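Local coordinates for protein alpha-14 giardin (Giardia lamblia, PDB 3CHJ) that binds calcium and phospholipid as an annexin and may serve as a calcium-regulated structural element linking the lipid bilayer to the underlying axoneme, at residues A[141-149]-A[225-236]. Numbering follows the deposited sequence.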
ATOM      1  N   ASP A 141      20.340   5.673   5.998  1.00 16.55           N
ATOM      2  CA  ASP A 141      20.545   5.378   4.584  1.00 18.40           C
ATOM      3  C   ASP A 141      21.555   4.246   4.416  1.00 19.23           C
ATOM      4  O   ASP A 141      22.261   4.193   3.411  1.00 20.50           O
ATOM      5  CB  ASP A 141      20.952   6.665   3.852  1.00 19.56           C
ATOM      6  CG  ASP A 141      20.879   6.537   2.336  1.00 21.28           C
ATOM      7  OD1 ASP A 141      19.770   6.371   1.770  1.00 21.93           O
ATOM      8  OD2 ASP A 141      21.950   6.653   1.703  1.00 23.18           O
ATOM      9  N   LYS A 142      21.604   3.343   5.396  1.00 18.63           N
ATOM     10  CA  LYS A 142      22.541   2.206   5.400  1.00 19.32           C
ATOM     11  C   LYS A 142      21.895   0.972   4.744  1.00 17.47           C
ATOM     12  O   LYS A 142      22.479   0.348   3.844  1.00 18.50           O
ATOM     13  CB  LYS A 142      22.987   1.886   6.832  1.00 19.58           C
ATOM     14  CG  LYS A 142      23.799   0.602   6.992  1.00 22.13           C
ATOM     15  CD  LYS A 142      24.245   0.451   8.446  1.00 23.74           C
ATOM     16  CE  LYS A 142      24.962  -0.875   8.680  1.00 31.10           C
ATOM     17  NZ  LYS A 142      26.422  -0.733   8.454  1.00 35.05           N
ATOM     18  N   TYR A 143      20.695   0.615   5.200  1.00 14.96           N
ATOM     19  CA  TYR A 143      20.023  -0.573   4.681  1.00 13.40           C
ATOM     20  C   TYR A 143      19.560  -0.327   3.265  1.00 12.38           C
ATOM     21  O   TYR A 143      19.187   0.802   2.921  1.00 11.81           O
ATOM     22  CB  TYR A 143      18.823  -0.976   5.547  1.00 13.06           C
ATOM     23  CG  TYR A 143      19.272  -1.286   6.942  1.00 14.67           C
ATOM     24  CD1 TYR A 143      18.999  -0.416   7.990  1.00 15.13           C
ATOM     25  CD2 TYR A 143      20.051  -2.416   7.180  1.00 16.16           C
ATOM     26  CE1 TYR A 143      19.445  -0.676   9.272  1.00 16.90           C
ATOM     27  CE2 TYR A 143      20.526  -2.683   8.458  1.00 16.60           C
ATOM     28  CZ  TYR A 143      20.218  -1.813   9.485  1.00 15.69           C
ATOM     29  OH  TYR A 143      20.683  -2.087  10.746  1.00 15.78           O
ATOM     30  N   MET A 144      19.599  -1.374   2.454  1.00 11.92           N
ATOM     31  CA  MET A 144      19.093  -1.275   1.075  1.00 11.23           C
ATOM     32  C   MET A 144      17.625  -0.824   0.990  1.00 11.24           C
ATOM     33  O   MET A 144      17.286  -0.015   0.127  1.00 11.35           O
ATOM     34  CB  MET A 144      19.315  -2.583   0.299  1.00 12.20           C
ATOM     35  CG  MET A 144      20.797  -2.809  -0.019  1.00 13.25           C
ATOM     36  SD  MET A 144      21.502  -1.555  -1.127  1.00 15.17           S
ATOM     37  CE  MET A 144      20.711  -1.941  -2.680  1.00 14.57           C
ATOM     38  N   TRP A 145      16.764  -1.298   1.895  1.00 11.12           N
ATOM     39  CA  TRP A 145      15.346  -0.870   1.891  1.00 10.44           C
ATOM     40  C   TRP A 145      15.255   0.635   2.177  1.00  9.93           C
ATOM     41  O   TRP A 145      14.362   1.299   1.651  1.00  9.67           O
ATOM     42  CB  TRP A 145      14.470  -1.658   2.880  1.00 10.25           C
ATOM     43  CG  TRP A 145      14.848  -1.506   4.319  1.00 10.11           C
ATOM     44  CD1 TRP A 145      15.635  -2.356   5.043  1.00 12.29           C
ATOM     45  CD2 TRP A 145      14.474  -0.446   5.217  1.00  8.96           C
ATOM     46  NE1 TRP A 145      15.772  -1.896   6.333  1.00 12.28           N
ATOM     47  CE2 TRP A 145      15.078  -0.719   6.464  1.00 10.97           C
ATOM     48  CE3 TRP A 145      13.688   0.709   5.087  1.00  9.94           C
ATOM     49  CZ2 TRP A 145      14.926   0.122   7.570  1.00 10.41           C
ATOM     50  CZ3 TRP A 145      13.528   1.539   6.201  1.00 10.39           C
ATOM     51  CH2 TRP A 145      14.160   1.253   7.416  1.00  9.69           C
ATOM     52  N   ALA A 146      16.161   1.143   3.016  1.00  9.87           N
ATOM     53  CA  ALA A 146      16.202   2.564   3.379  1.00 10.07           C
ATOM     54  C   ALA A 146      16.719   3.382   2.218  1.00 10.07           C
ATOM     55  O   ALA A 146      16.126   4.408   1.898  1.00 10.17           O
ATOM     56  CB  ALA A 146      17.065   2.779   4.676  1.00 10.67           C
ATOM     57  N   LYS A 147      17.779   2.911   1.555  1.00  9.64           N
ATOM     58  CA  LYS A 147      18.276   3.618   0.367  1.00 10.56           C
ATOM     59  C   LYS A 147      17.153   3.683  -0.680  1.00 10.47           C
ATOM     60  O   LYS A 147      16.970   4.701  -1.355  1.00 11.29           O
ATOM     61  CB  LYS A 147      19.489   2.912  -0.236  1.00 11.12           C
ATOM     62  CG  LYS A 147      20.706   2.921   0.661  1.00 12.07           C
ATOM     63  CD  LYS A 147      21.891   2.239  -0.023  1.00 13.90           C
ATOM     64  CE  LYS A 147      23.112   2.185   0.871  1.00 15.66           C
ATOM     65  NZ  LYS A 147      23.681   3.536   1.129  1.00 20.87           N
ATOM     66  N   LEU A 148      16.398   2.588  -0.806  1.00 10.14           N
ATOM     67  CA  LEU A 148      15.349   2.507  -1.810  1.00 10.12           C
ATOM     68  C   LEU A 148      14.229   3.503  -1.497  1.00 10.18           C
ATOM     69  O   LEU A 148      13.845   4.287  -2.378  1.00 10.65           O
ATOM     70  CB  LEU A 148      14.810   1.072  -1.938  1.00 10.01           C
ATOM     71  CG  LEU A 148      13.661   0.902  -2.926  1.00 10.93           C
ATOM     72  CD1 LEU A 148      14.105   1.268  -4.348  1.00 13.95           C
ATOM     73  CD2 LEU A 148      13.164  -0.505  -2.861  1.00 12.26           C
ATOM     74  N   ILE A 149      13.675   3.472  -0.277  1.00 10.45           N
ATOM     75  CA  ILE A 149      12.577   4.406   0.025  1.00 10.07           C
ATOM     76  C   ILE A 149      13.046   5.874   0.053  1.00 10.51           C
ATOM     77  O   ILE A 149      12.275   6.750  -0.307  1.00 10.94           O
ATOM     78  CB  ILE A 149      11.750   4.048   1.272  1.00 10.54           C
ATOM     79  CG1 ILE A 149      12.585   4.213   2.558  1.00  9.65           C
ATOM     80  CG2 ILE A 149      11.158   2.652   1.111  1.00 11.64           C
ATOM     81  CD1 ILE A 149      11.744   4.033   3.854  1.00  9.76           C
ATOM     82  N   PHE A 225      18.572 -10.577  -1.503  1.00 13.09           N
ATOM     83  CA  PHE A 225      18.185  -9.843  -0.308  1.00 12.70           C
ATOM     84  C   PHE A 225      17.552 -10.740   0.724  1.00 12.51           C
ATOM     85  O   PHE A 225      17.076 -11.822   0.406  1.00 13.18           O
ATOM     86  CB  PHE A 225      17.181  -8.759  -0.684  1.00 12.21           C
ATOM     87  CG  PHE A 225      17.730  -7.701  -1.615  1.00 10.97           C
ATOM     88  CD1 PHE A 225      18.620  -6.746  -1.134  1.00 12.00           C
ATOM     89  CD2 PHE A 225      17.359  -7.657  -2.959  1.00  9.98           C
ATOM     90  CE1 PHE A 225      19.134  -5.732  -1.988  1.00 12.75           C
ATOM     91  CE2 PHE A 225      17.865  -6.655  -3.820  1.00 12.21           C
ATOM     92  CZ  PHE A 225      18.766  -5.696  -3.320  1.00 11.91           C
ATOM     93  N   GLN A 226      17.552 -10.260   1.963  1.00 12.19           N
ATOM     94  CA  GLN A 226      16.842 -10.909   3.055  1.00 13.02           C
ATOM     95  C   GLN A 226      16.109  -9.880   3.911  1.00 12.09           C
ATOM     96  O   GLN A 226      16.309  -8.673   3.755  1.00 12.46           O
ATOM     97  CB  GLN A 226      17.798 -11.753   3.919  1.00 13.57           C
ATOM     98  CG  GLN A 226      18.732 -10.907   4.772  1.00 14.94           C
ATOM     99  CD  GLN A 226      19.649 -11.783   5.587  1.00 16.91           C
ATOM    100  OE1 GLN A 226      20.554 -12.418   5.037  1.00 19.07           O
ATOM    101  NE2 GLN A 226      19.396 -11.859   6.893  1.00 19.45           N
ATOM    102  N   GLY A 227      15.258 -10.344   4.820  1.00 11.53           N
ATOM    103  CA  GLY A 227      14.596  -9.442   5.746  1.00 12.05           C
ATOM    104  C   GLY A 227      13.775  -8.373   5.041  1.00 11.51           C
ATOM    105  O   GLY A 227      13.180  -8.636   3.981  1.00 11.15           O
ATOM    106  N   LEU A 228      13.780  -7.180   5.614  1.00 11.01           N
ATOM    107  CA  LEU A 228      12.974  -6.074   5.064  1.00 10.99           C
ATOM    108  C   LEU A 228      13.513  -5.657   3.711  1.00 10.48           C
ATOM    109  O   LEU A 228      12.728  -5.231   2.861  1.00 10.38           O
ATOM    110  CB  LEU A 228      12.905  -4.880   6.023  1.00 11.36           C
ATOM    111  CG  LEU A 228      11.966  -3.721   5.650  1.00 11.48           C
ATOM    112  CD1 LEU A 228      10.542  -4.215   5.380  1.00 13.54           C
ATOM    113  CD2 LEU A 228      11.951  -2.666   6.767  1.00 11.79           C
ATOM    114  N   ASP A 229      14.822  -5.782   3.471  1.00 10.65           N
ATOM    115  CA  ASP A 229      15.333  -5.544   2.109  1.00 10.22           C
ATOM    116  C   ASP A 229      14.570  -6.391   1.110  1.00 10.01           C
ATOM    117  O   ASP A 229      14.184  -5.907   0.026  1.00 10.05           O
ATOM    118  CB  ASP A 229      16.800  -5.973   1.947  1.00 10.33           C
ATOM    119  CG  ASP A 229      17.793  -5.027   2.578  1.00 12.87           C
ATOM    120  OD1 ASP A 229      17.423  -3.927   3.032  1.00 12.58           O
ATOM    121  OD2 ASP A 229      18.982  -5.399   2.571  1.00 14.50           O
ATOM    122  N   GLU A 230      14.427  -7.685   1.408  1.00  9.84           N
ATOM    123  CA  GLU A 230      13.754  -8.595   0.488  1.00 10.63           C
ATOM    124  C   GLU A 230      12.289  -8.235   0.270  1.00 10.12           C
ATOM    125  O   GLU A 230      11.822  -8.219  -0.864  1.00 10.84           O
ATOM    126  CB  GLU A 230      13.886 -10.031   0.984  1.00 11.24           C
ATOM    127  CG  GLU A 230      13.332 -11.043   0.026  1.00 13.56           C
ATOM    128  CD  GLU A 230      13.440 -12.457   0.532  1.00 19.84           C
ATOM    129  OE1 GLU A 230      13.922 -12.655   1.676  1.00 20.63           O
ATOM    130  OE2 GLU A 230      13.021 -13.375  -0.209  1.00 22.17           O
ATOM    131  N   TYR A 231      11.580  -7.908   1.339  1.00  9.33           N
ATOM    132  CA  TYR A 231      10.187  -7.498   1.216  1.00  9.84           C
ATOM    133  C   TYR A 231      10.098  -6.232   0.345  1.00  9.62           C
ATOM    134  O   TYR A 231       9.264  -6.156  -0.578  1.00 10.39           O
ATOM    135  CB  TYR A 231       9.607  -7.237   2.612  1.00 11.05           C
ATOM    136  CG  TYR A 231       8.207  -6.710   2.528  1.00 10.54           C
ATOM    137  CD1 TYR A 231       7.123  -7.569   2.331  1.00 11.00           C
ATOM    138  CD2 TYR A 231       7.965  -5.354   2.648  1.00  9.09           C
ATOM    139  CE1 TYR A 231       5.813  -7.057   2.232  1.00 14.03           C
ATOM    140  CE2 TYR A 231       6.660  -4.830   2.544  1.00 11.31           C
ATOM    141  CZ  TYR A 231       5.593  -5.706   2.351  1.00 12.03           C
ATOM    142  OH  TYR A 231       4.302  -5.209   2.258  1.00 13.86           O
ATOM    143  N   ALA A 232      10.955  -5.255   0.633  1.00  9.86           N
ATOM    144  CA  ALA A 232      10.921  -3.963  -0.061  1.00  9.22           C
ATOM    145  C   ALA A 232      11.175  -4.128  -1.556  1.00  9.94           C
ATOM    146  O   ALA A 232      10.426  -3.583  -2.361  1.00 10.20           O
ATOM    147  CB  ALA A 232      11.908  -3.005   0.542  1.00 10.19           C
ATOM    148  N   PHE A 233      12.208  -4.874  -1.931  1.00  9.87           N
ATOM    149  CA  PHE A 233      12.497  -5.024  -3.376  1.00  8.99           C
ATOM    150  C   PHE A 233      11.483  -5.904  -4.088  1.00  9.90           C
ATOM    151  O   PHE A 233      11.170  -5.661  -5.273  1.00 10.03           O
ATOM    152  CB  PHE A 233      13.942  -5.470  -3.609  1.00  9.77           C
ATOM    153  CG  PHE A 233      14.922  -4.344  -3.500  1.00  8.94           C
ATOM    154  CD1 PHE A 233      15.364  -3.687  -4.660  1.00 11.10           C
ATOM    155  CD2 PHE A 233      15.383  -3.915  -2.264  1.00  9.96           C
ATOM    156  CE1 PHE A 233      16.272  -2.609  -4.584  1.00 11.14           C
ATOM    157  CE2 PHE A 233      16.287  -2.840  -2.174  1.00 11.09           C
ATOM    158  CZ  PHE A 233      16.746  -2.202  -3.336  1.00 11.03           C
ATOM    159  N   LYS A 234      10.945  -6.907  -3.394  1.00  9.73           N
ATOM    160  CA  LYS A 234       9.843  -7.685  -3.975  1.00 10.30           C
ATOM    161  C   LYS A 234       8.612  -6.791  -4.174  1.00 10.37           C
ATOM    162  O   LYS A 234       7.951  -6.848  -5.224  1.00 10.68           O
ATOM    163  CB  LYS A 234       9.467  -8.855  -3.066  1.00 11.23           C
ATOM    164  CG  LYS A 234      10.421 -10.027  -3.095  1.00 11.58           C
ATOM    165  CD  LYS A 234       9.939 -11.077  -2.104  1.00 13.87           C
ATOM    166  CE  LYS A 234      10.696 -12.358  -2.343  1.00 18.80           C
ATOM    167  NZ  LYS A 234      10.201 -13.467  -1.468  1.00 22.53           N
ATOM    168  N   LEU A 235       8.313  -5.964  -3.173  1.00 10.38           N
ATOM    169  CA  LEU A 235       7.139  -5.093  -3.235  1.00 10.50           C
ATOM    170  C   LEU A 235       7.291  -4.077  -4.375  1.00 10.12           C
ATOM    171  O   LEU A 235       6.341  -3.892  -5.144  1.00 11.07           O
ATOM    172  CB  LEU A 235       6.917  -4.406  -1.883  1.00 11.15           C
ATOM    173  CG  LEU A 235       5.669  -3.514  -1.863  1.00 10.65           C
ATOM    174  CD1 LEU A 235       4.410  -4.332  -2.063  1.00 13.73           C
ATOM    175  CD2 LEU A 235       5.616  -2.700  -0.557  1.00 11.41           C
ATOM    176  N   ALA A 236       8.478  -3.479  -4.514  1.00  9.99           N
ATOM    177  CA  ALA A 236       8.758  -2.524  -5.594  1.00  9.91           C
ATOM    178  C   ALA A 236       8.651  -3.235  -6.937  1.00 10.57           C
ATOM    179  O   ALA A 236       8.045  -2.709  -7.877  1.00 10.68           O
ATOM    180  CB  ALA A 236      10.133  -1.898  -5.442  1.00 10.29           C
TER
HETATM  181  O   HOH W   1      20.840  -3.813   3.343  1.00 15.74           O
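Asp229 meets the first turn of helix 144-154 through both carboxylate oxygens. Trp145 N donates directly to Asp229 OD1 at 2.9 Å; the N-H...O angle of 146° is moderately bent, and the donor stands 44° out of the carboxylate plane. Met144 N takes an indirect route: it donates to a water that in turn donates to Asp229 OD2, 2.6 Å from the water oxygen. One carboxylate thus answers two consecutive amides just after the N-cap residue Tyr143.

CH-pi contacts flank this polar site. Leu228 lays CD2 over one face of the indole, 3.7 Å from the centroid of the five-membered ring of Trp145 and nearly along the ring normal, while Ala146 CB lies against the opposite face. Placing Trp145 CG between backbone N and carbonyl carbon (chi1 63°) turns the indole so that one face meets Leu228 and the CD1 edge meets Asp229. There Asp229 OD1 sits near the ring plane, 3.1 Å from Trp145 CD1, with the carboxylate turned well out of that plane. Leu148 repeats the methyl-on-face arrangement: its CD2 lies 3.9 Å from the Phe233 ring centroid, and Phe225 CZ occupies that ring's other face.

Met144, bent at chi2 and chi3, brings CE to 4.0 Å from Phe233 CZ, with its CG against Phe225 CE1. Trp145 CB abuts Ala232 CB at 3.7 Å; Ala232 contributes just a methyl here, consistent with short helix segments 8.7 Å apart at closest approach.

Within the all-helical annexin fold, helix 101-108 also touches Trp145, Leu228 and Ala232. The contact therefore joins a largely buried hydrophobic seam to a polar site where Asp229 faces the N-terminal end of helix 144-154, and the partial positive charge of that helix end would probably favour the ionised carboxylate.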